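Local coordinates for protein pectate lyase (Pectobacterium carotovorum, PDB 4U49) that probably cleaves polygalacturonate and methylated pectins by calcium-dependent elimination, working at internal sites of the polymer, at residues G223-N235 / N243-R255. Numbering follows the deposited sequence.
Unlike the reference sequence in segment 243-255: Asn243 (reference Lys).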
ATOM      1  N   GLY A 223       5.878 -17.573 -13.306  1.00 54.19           N
ATOM      2  CA  GLY A 223       6.982 -16.632 -13.374  1.00 50.61           C
ATOM      3  C   GLY A 223       6.546 -15.258 -13.843  1.00 49.09           C
ATOM      4  O   GLY A 223       7.334 -14.506 -14.419  1.00 46.15           O
ATOM      5  N   LYS A 224       5.280 -14.933 -13.594  1.00 50.24           N
ATOM      6  CA  LYS A 224       4.717 -13.648 -13.990  1.00 45.21           C
ATOM      7  C   LYS A 224       5.435 -12.491 -13.298  1.00 45.47           C
ATOM      8  O   LYS A 224       5.946 -12.652 -12.189  1.00 43.08           O
ATOM      9  CB  LYS A 224       3.220 -13.605 -13.671  1.00 44.22           C
ATOM     10  N   PRO A 225       5.492 -11.326 -13.964  1.00 44.33           N
ATOM     11  CA  PRO A 225       6.066 -10.117 -13.364  1.00 39.29           C
ATOM     12  C   PRO A 225       5.374  -9.750 -12.055  1.00 37.62           C
ATOM     13  O   PRO A 225       4.149  -9.847 -11.962  1.00 34.57           O
ATOM     14  CB  PRO A 225       5.821  -9.048 -14.432  1.00 40.56           C
ATOM     15  CG  PRO A 225       5.773  -9.806 -15.709  1.00 43.42           C
ATOM     16  CD  PRO A 225       5.108 -11.110 -15.371  1.00 44.02           C
ATOM     17  N   ASP A 226       6.156  -9.348 -11.057  1.00 31.04           N
ATOM     18  CA  ASP A 226       5.607  -8.999  -9.753  1.00 27.48           C
ATOM     19  C   ASP A 226       4.734  -7.754  -9.837  1.00 28.33           C
ATOM     20  O   ASP A 226       5.057  -6.801 -10.546  1.00 26.42           O
ATOM     21  CB  ASP A 226       6.733  -8.787  -8.738  1.00 27.12           C
ATOM     22  CG  ASP A 226       7.507 -10.059  -8.452  1.00 35.84           C
ATOM     23  OD1 ASP A 226       8.729  -9.973  -8.201  1.00 39.62           O
ATOM     24  OD2 ASP A 226       6.893 -11.147  -8.480  1.00 38.90           O
ATOM     25  N   LYS A 227       3.616  -7.771  -9.119  1.00 28.35           N
ATOM     26  CA  LYS A 227       2.707  -6.634  -9.113  1.00 26.04           C
ATOM     27  C   LYS A 227       2.033  -6.493  -7.754  1.00 22.86           C
ATOM     28  O   LYS A 227       1.678  -7.483  -7.113  1.00 23.56           O
ATOM     29  CB  LYS A 227       1.662  -6.770 -10.222  1.00 27.13           C
ATOM     30  CG  LYS A 227       0.708  -7.933 -10.041  1.00 35.32           C
ATOM     31  CD  LYS A 227       0.411  -8.626 -11.357  1.00 40.12           C
ATOM     32  CE  LYS A 227      -0.749  -9.599 -11.204  1.00 42.87           C
ATOM     33  NZ  LYS A 227      -0.561 -10.518 -10.040  1.00 38.57           N
ATOM     34  N   VAL A 228       1.863  -5.252  -7.316  1.00 18.22           N
ATOM     35  CA  VAL A 228       1.335  -4.982  -5.986  1.00 16.77           C
ATOM     36  C   VAL A 228      -0.188  -4.924  -5.976  1.00 17.06           C
ATOM     37  O   VAL A 228      -0.837  -5.551  -5.137  1.00 14.87           O
ATOM     38  CB  VAL A 228       1.880  -3.652  -5.439  1.00 18.62           C
ATOM     39  CG1 VAL A 228       1.382  -3.417  -4.020  1.00 14.94           C
ATOM     40  CG2 VAL A 228       3.399  -3.642  -5.497  1.00 19.72           C
ATOM     41  N   LEU A 229      -0.749  -4.168  -6.912  1.00 18.08           N
ATOM     42  CA  LEU A 229      -2.181  -3.887  -6.923  1.00 17.51           C
ATOM     43  C   LEU A 229      -2.849  -4.464  -8.161  1.00 20.15           C
ATOM     44  O   LEU A 229      -2.278  -4.462  -9.234  1.00 23.38           O
ATOM     45  CB  LEU A 229      -2.429  -2.389  -6.866  1.00 19.34           C
ATOM     46  CG  LEU A 229      -1.880  -1.693  -5.631  1.00 19.38           C
ATOM     47  CD1 LEU A 229      -2.132  -0.199  -5.684  1.00 18.85           C
ATOM     48  CD2 LEU A 229      -2.476  -2.299  -4.366  1.00 20.07           C
ATOM     49  N   GLN A 230      -4.063  -4.961  -8.025  1.00 18.16           N
ATOM     50  CA  GLN A 230      -4.683  -5.682  -9.109  1.00 22.46           C
ATOM     51  C   GLN A 230      -6.109  -5.158  -9.148  1.00 22.03           C
ATOM     52  O   GLN A 230      -6.717  -4.922  -8.094  1.00 18.39           O
ATOM     53  CB  GLN A 230      -4.467  -7.163  -8.788  1.00 27.15           C
ATOM     54  CG  GLN A 230      -4.656  -8.296  -9.753  1.00 34.76           C
ATOM     55  CD  GLN A 230      -4.555  -7.944 -11.200  1.00 36.57           C
ATOM     56  OE1 GLN A 230      -3.501  -7.451 -11.687  1.00 47.61           O
ATOM     57  NE2 GLN A 230      -5.540  -8.463 -11.950  1.00 41.32           N
ATOM     58  N   GLN A 231      -6.588  -4.872 -10.357  1.00 16.60           N
ATOM     59  CA  GLN A 231      -7.832  -4.119 -10.540  1.00 16.62           C
ATOM     60  C   GLN A 231      -8.470  -4.418 -11.897  1.00 21.04           C
ATOM     61  O   GLN A 231      -8.253  -3.699 -12.877  1.00 21.69           O
ATOM     62  CB  GLN A 231      -7.582  -2.608 -10.426  1.00 20.66           C
ATOM     63  CG  GLN A 231      -8.840  -1.748 -10.377  1.00 21.76           C
ATOM     64  CD  GLN A 231      -8.544  -0.256 -10.210  1.00 22.15           C
ATOM     65  OE1 GLN A 231      -7.597   0.122  -9.521  1.00 23.74           O
ATOM     66  NE2 GLN A 231      -9.349   0.595 -10.855  1.00 21.14           N
ATOM     67  N   ASN A 232      -9.251  -5.486 -11.959  1.00 26.37           N
ATOM     68  CA  ASN A 232      -9.777  -5.965 -13.227  1.00 26.38           C
ATOM     69  C   ASN A 232     -11.124  -5.354 -13.585  1.00 24.50           C
ATOM     70  O   ASN A 232     -11.477  -5.269 -14.763  1.00 23.47           O
ATOM     71  CB  ASN A 232      -9.876  -7.487 -13.187  1.00 33.22           C
ATOM     72  CG  ASN A 232      -8.542  -8.160 -13.458  1.00 37.96           C
ATOM     73  OD1 ASN A 232      -8.049  -8.940 -12.643  1.00 41.48           O
ATOM     74  ND2 ASN A 232      -7.941  -7.843 -14.606  1.00 30.75           N
ATOM     75  N   ALA A 233     -11.867  -4.922 -12.572  1.00 22.93           N
ATOM     76  CA  ALA A 233     -13.172  -4.318 -12.799  1.00 24.32           C
ATOM     77  C   ALA A 233     -13.044  -2.956 -13.466  1.00 24.00           C
ATOM     78  O   ALA A 233     -12.068  -2.231 -13.250  1.00 20.78           O
ATOM     79  CB  ALA A 233     -13.933  -4.195 -11.489  1.00 24.76           C
ATOM     80  N   LYS A 234     -14.033  -2.622 -14.289  1.00 21.44           N
ATOM     81  CA  LYS A 234     -14.134  -1.298 -14.884  1.00 21.92           C
ATOM     82  C   LYS A 234     -14.981  -0.419 -13.973  1.00 23.87           C
ATOM     83  O   LYS A 234     -15.635  -0.927 -13.059  1.00 23.48           O
ATOM     84  CB  LYS A 234     -14.745  -1.372 -16.282  1.00 27.15           C
ATOM     85  CG  LYS A 234     -14.215  -2.524 -17.123  1.00 24.71           C
ATOM     86  CD  LYS A 234     -14.911  -2.587 -18.470  1.00 28.07           C
ATOM     87  CE  LYS A 234     -14.493  -3.818 -19.263  1.00 28.52           C
ATOM     88  NZ  LYS A 234     -14.958  -5.096 -18.651  1.00 26.37           N
ATOM     89  N   ASN A 235     -14.973   0.888 -14.225  1.00 20.77           N
ATOM     90  CA  ASN A 235     -15.673   1.842 -13.369  1.00 23.86           C
ATOM     91  C   ASN A 235     -15.255   1.637 -11.918  1.00 25.97           C
ATOM     92  O   ASN A 235     -16.078   1.672 -11.000  1.00 26.03           O
ATOM     93  CB  ASN A 235     -17.189   1.702 -13.525  1.00 26.21           C
ATOM     94  CG  ASN A 235     -17.626   1.695 -14.978  1.00 31.26           C
ATOM     95  OD1 ASN A 235     -18.101   0.681 -15.493  1.00 33.11           O
ATOM     96  ND2 ASN A 235     -17.460   2.829 -15.651  1.00 33.08           N
ATOM     97  N   ASN A 243       0.869   7.632   2.896  1.00 15.88           N
ATOM     98  CA  ASN A 243       2.257   7.272   2.622  1.00 15.59           C
ATOM     99  C   ASN A 243       2.501   5.764   2.702  1.00 15.23           C
ATOM    100  O   ASN A 243       3.484   5.316   3.296  1.00 15.50           O
ATOM    101  CB  ASN A 243       3.201   8.008   3.579  1.00 16.87           C
ATOM    102  CG  ASN A 243       4.619   8.076   3.052  1.00 20.85           C
ATOM    103  OD1 ASN A 243       4.854   7.915   1.853  1.00 18.15           O
ATOM    104  ND2 ASN A 243       5.575   8.314   3.945  1.00 18.80           N
ATOM    105  N   PHE A 244       1.583   4.998   2.116  1.00 14.61           N
ATOM    106  CA  PHE A 244       1.766   3.568   1.876  1.00 14.92           C
ATOM    107  C   PHE A 244       3.157   3.334   1.300  1.00 14.70           C
ATOM    108  O   PHE A 244       3.567   4.022   0.368  1.00 15.24           O
ATOM    109  CB  PHE A 244       0.669   3.057   0.933  1.00 16.16           C
ATOM    110  CG  PHE A 244       0.902   1.672   0.395  1.00 11.44           C
ATOM    111  CD1 PHE A 244       0.784   0.561   1.213  1.00 14.40           C
ATOM    112  CD2 PHE A 244       1.196   1.481  -0.946  1.00 13.48           C
ATOM    113  CE1 PHE A 244       0.983  -0.715   0.707  1.00 15.16           C
ATOM    114  CE2 PHE A 244       1.397   0.209  -1.455  1.00 12.83           C
ATOM    115  CZ  PHE A 244       1.289  -0.888  -0.630  1.00 12.83           C
ATOM    116  N   THR A 245       3.893   2.386   1.875  1.00 16.54           N
ATOM    117  CA  THR A 245       5.311   2.238   1.552  1.00 14.30           C
ATOM    118  C   THR A 245       5.678   0.854   1.023  1.00 16.74           C
ATOM    119  O   THR A 245       5.365  -0.166   1.638  1.00 14.50           O
ATOM    120  CB  THR A 245       6.195   2.543   2.785  1.00 16.35           C
ATOM    121  OG1 THR A 245       6.017   3.910   3.178  1.00 17.10           O
ATOM    122  CG2 THR A 245       7.672   2.303   2.471  1.00 18.07           C
ATOM    123  N   LEU A 246       6.353   0.837  -0.121  1.00 13.94           N
ATOM    124  CA  LEU A 246       6.891  -0.393  -0.690  1.00 14.34           C
ATOM    125  C   LEU A 246       8.354  -0.548  -0.295  1.00 14.76           C
ATOM    126  O   LEU A 246       9.135   0.395  -0.412  1.00 16.86           O
ATOM    127  CB  LEU A 246       6.761  -0.393  -2.216  1.00 13.82           C
ATOM    128  CG  LEU A 246       5.359  -0.332  -2.827  1.00 17.12           C
ATOM    129  CD1 LEU A 246       5.451  -0.341  -4.350  1.00 16.05           C
ATOM    130  CD2 LEU A 246       4.508  -1.492  -2.341  1.00 15.85           C
ATOM    131  N   THR A 247       8.725  -1.733   0.174  1.00 16.60           N
ATOM    132  CA  THR A 247      10.120  -2.008   0.490  1.00 18.62           C
ATOM    133  C   THR A 247      10.577  -3.296  -0.189  1.00 20.13           C
ATOM    134  O   THR A 247       9.762  -4.151  -0.541  1.00 18.46           O
ATOM    135  CB  THR A 247      10.356  -2.106   2.013  1.00 19.15           C
ATOM    136  OG1 THR A 247      11.750  -2.312   2.269  1.00 24.50           O
ATOM    137  CG2 THR A 247       9.561  -3.251   2.611  1.00 18.73           C
ATOM    138  N   GLY A 248      11.886  -3.424  -0.376  1.00 19.65           N
ATOM    139  CA  GLY A 248      12.446  -4.561  -1.078  1.00 22.25           C
ATOM    140  C   GLY A 248      12.538  -4.309  -2.571  1.00 24.12           C
ATOM    141  O   GLY A 248      12.778  -3.183  -3.009  1.00 22.79           O
ATOM    142  N   GLN A 249      12.341  -5.361  -3.357  1.00 21.02           N
ATOM    143  CA  GLN A 249      12.440  -5.260  -4.806  1.00 26.34           C
ATOM    144  C   GLN A 249      11.100  -5.602  -5.450  1.00 20.95           C
ATOM    145  O   GLN A 249      10.597  -6.717  -5.306  1.00 22.25           O
ATOM    146  CB  GLN A 249      13.549  -6.173  -5.333  1.00 27.35           C
ATOM    147  CG  GLN A 249      14.949  -5.822  -4.832  1.00 29.67           C
ATOM    148  CD  GLN A 249      15.178  -6.224  -3.386  1.00 34.45           C
ATOM    149  OE1 GLN A 249      14.705  -7.270  -2.939  1.00 36.66           O
ATOM    150  NE2 GLN A 249      15.891  -5.385  -2.642  1.00 36.43           N
ATOM    151  N   HIS A 250      10.526  -4.629  -6.152  1.00 24.34           N
ATOM    152  CA  HIS A 250       9.183  -4.764  -6.709  1.00 18.20           C
ATOM    153  C   HIS A 250       9.167  -4.769  -8.235  1.00 19.64           C
ATOM    154  O   HIS A 250      10.143  -4.389  -8.883  1.00 20.36           O
ATOM    155  CB  HIS A 250       8.289  -3.632  -6.195  1.00 18.47           C
ATOM    156  CG  HIS A 250       7.917  -3.767  -4.752  1.00 22.84           C
ATOM    157  ND1 HIS A 250       6.715  -4.301  -4.344  1.00 20.10           N
ATOM    158  CD2 HIS A 250       8.591  -3.445  -3.622  1.00 19.43           C
ATOM    159  CE1 HIS A 250       6.662  -4.301  -3.024  1.00 19.43           C
ATOM    160  NE2 HIS A 250       7.788  -3.788  -2.562  1.00 18.39           N
ATOM    161  N   GLY A 251       8.041  -5.193  -8.799  1.00 21.77           N
ATOM    162  CA  GLY A 251       7.846  -5.175 -10.236  1.00 24.22           C
ATOM    163  C   GLY A 251       7.067  -3.944 -10.656  1.00 20.17           C
ATOM    164  O   GLY A 251       7.649  -2.915 -10.991  1.00 21.27           O
ATOM    165  N   LYS A 252       5.742  -4.056 -10.636  1.00 22.10           N
ATOM    166  CA  LYS A 252       4.859  -2.936 -10.939  1.00 20.05           C
ATOM    167  C   LYS A 252       3.960  -2.651  -9.749  1.00 20.48           C
ATOM    168  O   LYS A 252       3.552  -3.572  -9.044  1.00 23.01           O
ATOM    169  CB  LYS A 252       3.997  -3.235 -12.165  1.00 23.08           C
ATOM    170  CG  LYS A 252       4.761  -3.388 -13.465  1.00 30.38           C
ATOM    171  CD  LYS A 252       3.809  -3.623 -14.631  1.00 27.81           C
ATOM    172  CE  LYS A 252       3.165  -4.997 -14.561  1.00 32.34           C
ATOM    173  NZ  LYS A 252       4.127  -6.073 -14.935  1.00 38.47           N
ATOM    174  N   LEU A 253       3.644  -1.383  -9.519  1.00 19.45           N
ATOM    175  CA  LEU A 253       2.659  -1.059  -8.498  1.00 17.81           C
ATOM    176  C   LEU A 253       1.264  -1.377  -9.020  1.00 17.47           C
ATOM    177  O   LEU A 253       0.454  -1.986  -8.323  1.00 17.83           O
ATOM    178  CB  LEU A 253       2.742   0.412  -8.085  1.00 20.39           C
ATOM    179  CG  LEU A 253       1.659   0.863  -7.095  1.00 18.12           C
ATOM    180  CD1 LEU A 253       1.906   0.285  -5.707  1.00 18.38           C
ATOM    181  CD2 LEU A 253       1.558   2.375  -7.033  1.00 13.44           C
ATOM    182  N   TRP A 254       1.004  -0.985 -10.264  1.00 15.87           N
ATOM    183  CA  TRP A 254      -0.352  -0.984 -10.794  1.00 16.64           C
ATOM    184  C   TRP A 254      -0.346  -0.887 -12.318  1.00 15.53           C
ATOM    185  O   TRP A 254       0.322  -0.028 -12.892  1.00 15.84           O
ATOM    186  CB  TRP A 254      -1.131   0.183 -10.178  1.00 16.47           C
ATOM    187  CG  TRP A 254      -2.603   0.218 -10.458  1.00 17.82           C
ATOM    188  CD1 TRP A 254      -3.598  -0.304  -9.682  1.00 19.01           C
ATOM    189  CD2 TRP A 254      -3.248   0.843 -11.571  1.00 16.46           C
ATOM    190  NE1 TRP A 254      -4.822  -0.055 -10.252  1.00 21.48           N
ATOM    191  CE2 TRP A 254      -4.634   0.647 -11.414  1.00 17.01           C
ATOM    192  CE3 TRP A 254      -2.788   1.543 -12.691  1.00 14.78           C
ATOM    193  CZ2 TRP A 254      -5.565   1.128 -12.333  1.00 15.89           C
ATOM    194  CZ3 TRP A 254      -3.714   2.017 -13.603  1.00 16.77           C
ATOM    195  CH2 TRP A 254      -5.086   1.808 -13.417  1.00 18.04           C
ATOM    196  N   ARG A 255      -1.082  -1.778 -12.972  1.00 14.89           N
ATOM    197  CA  ARG A 255      -1.226  -1.729 -14.425  1.00 16.59           C
ATOM    198  C   ARG A 255      -2.610  -2.208 -14.840  1.00 14.98           C
ATOM    199  O   ARG A 255      -2.979  -3.358 -14.595  1.00 18.19           O
ATOM    200  CB  ARG A 255      -0.145  -2.573 -15.111  1.00 19.31           C
ATOM    201  CG  ARG A 255      -0.441  -2.948 -16.566  1.00 22.65           C
ATOM    202  CD  ARG A 255      -0.154  -1.814 -17.545  1.00 21.28           C
ATOM    203  NE  ARG A 255      -0.021  -2.306 -18.921  1.00 24.45           N
ATOM    204  CZ  ARG A 255      -0.909  -2.103 -19.892  1.00 25.35           C
ATOM    205  NH1 ARG A 255      -0.690  -2.593 -21.107  1.00 27.60           N
ATOM    206  NH2 ARG A 255      -2.012  -1.404 -19.656  1.00 21.93           N
TER
HETATM  207  O   HOH W   1       6.059  -6.100 -12.996  1.00 35.06           O
HETATM  208  O   HOH W   2      -2.132  -4.141 -11.816  1.00 28.39           O
HETATM  209  O   HOH W   3      -4.818  -4.874 -12.613  1.00 19.35           O
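With CG set opposite the backbone N in both residues (chi1 -171° in each), Gln231 and Trp254 swing their side chains together, and the indole NE1 donates to Gln231 OE1 over 2.9 Å. The oxygen lies near the indole plane, whereas the donor stands above the amide plane instead of on a lone pair, the two planes being 62° apart. Thr238 OG1 also bonds to OE1, and Ser236 OG binds NE2, so both ends of the buried amide are fixed. Leu229 CB packs against the same indole rim, 3.7 Å from Trp254 CD1. Val228 lodges among side chains of the other segment: CG2 reaches Leu246 CD2 at 4.0 Å and also touches His250 ND1, CB packs on Leu253 CD1, and CG1 meets the edge of the Phe244 ring. The segments belong to neighbouring turns of the right-handed parallel beta-helix of polysaccharide lyase family 3; Lys227 and Lys252 are aligned at a single bridge. Backbone hydrogen bonds join the two segments, from Lys252 N to Asp226 O, Val228 N to Lys252 O and Leu229 N to Leu253 O. The doubly bent Lys252 chain brings NZ within 3.5 Å of Pro225 CB, and a water links NZ to Asp226 O. A second water accepts from Arg255 N and probably donates to Leu229 O. Asp226 and His250 lie beside Asn216 and Ile195, respectively, which bind calcium in another structure of this protein, with no metal bound here.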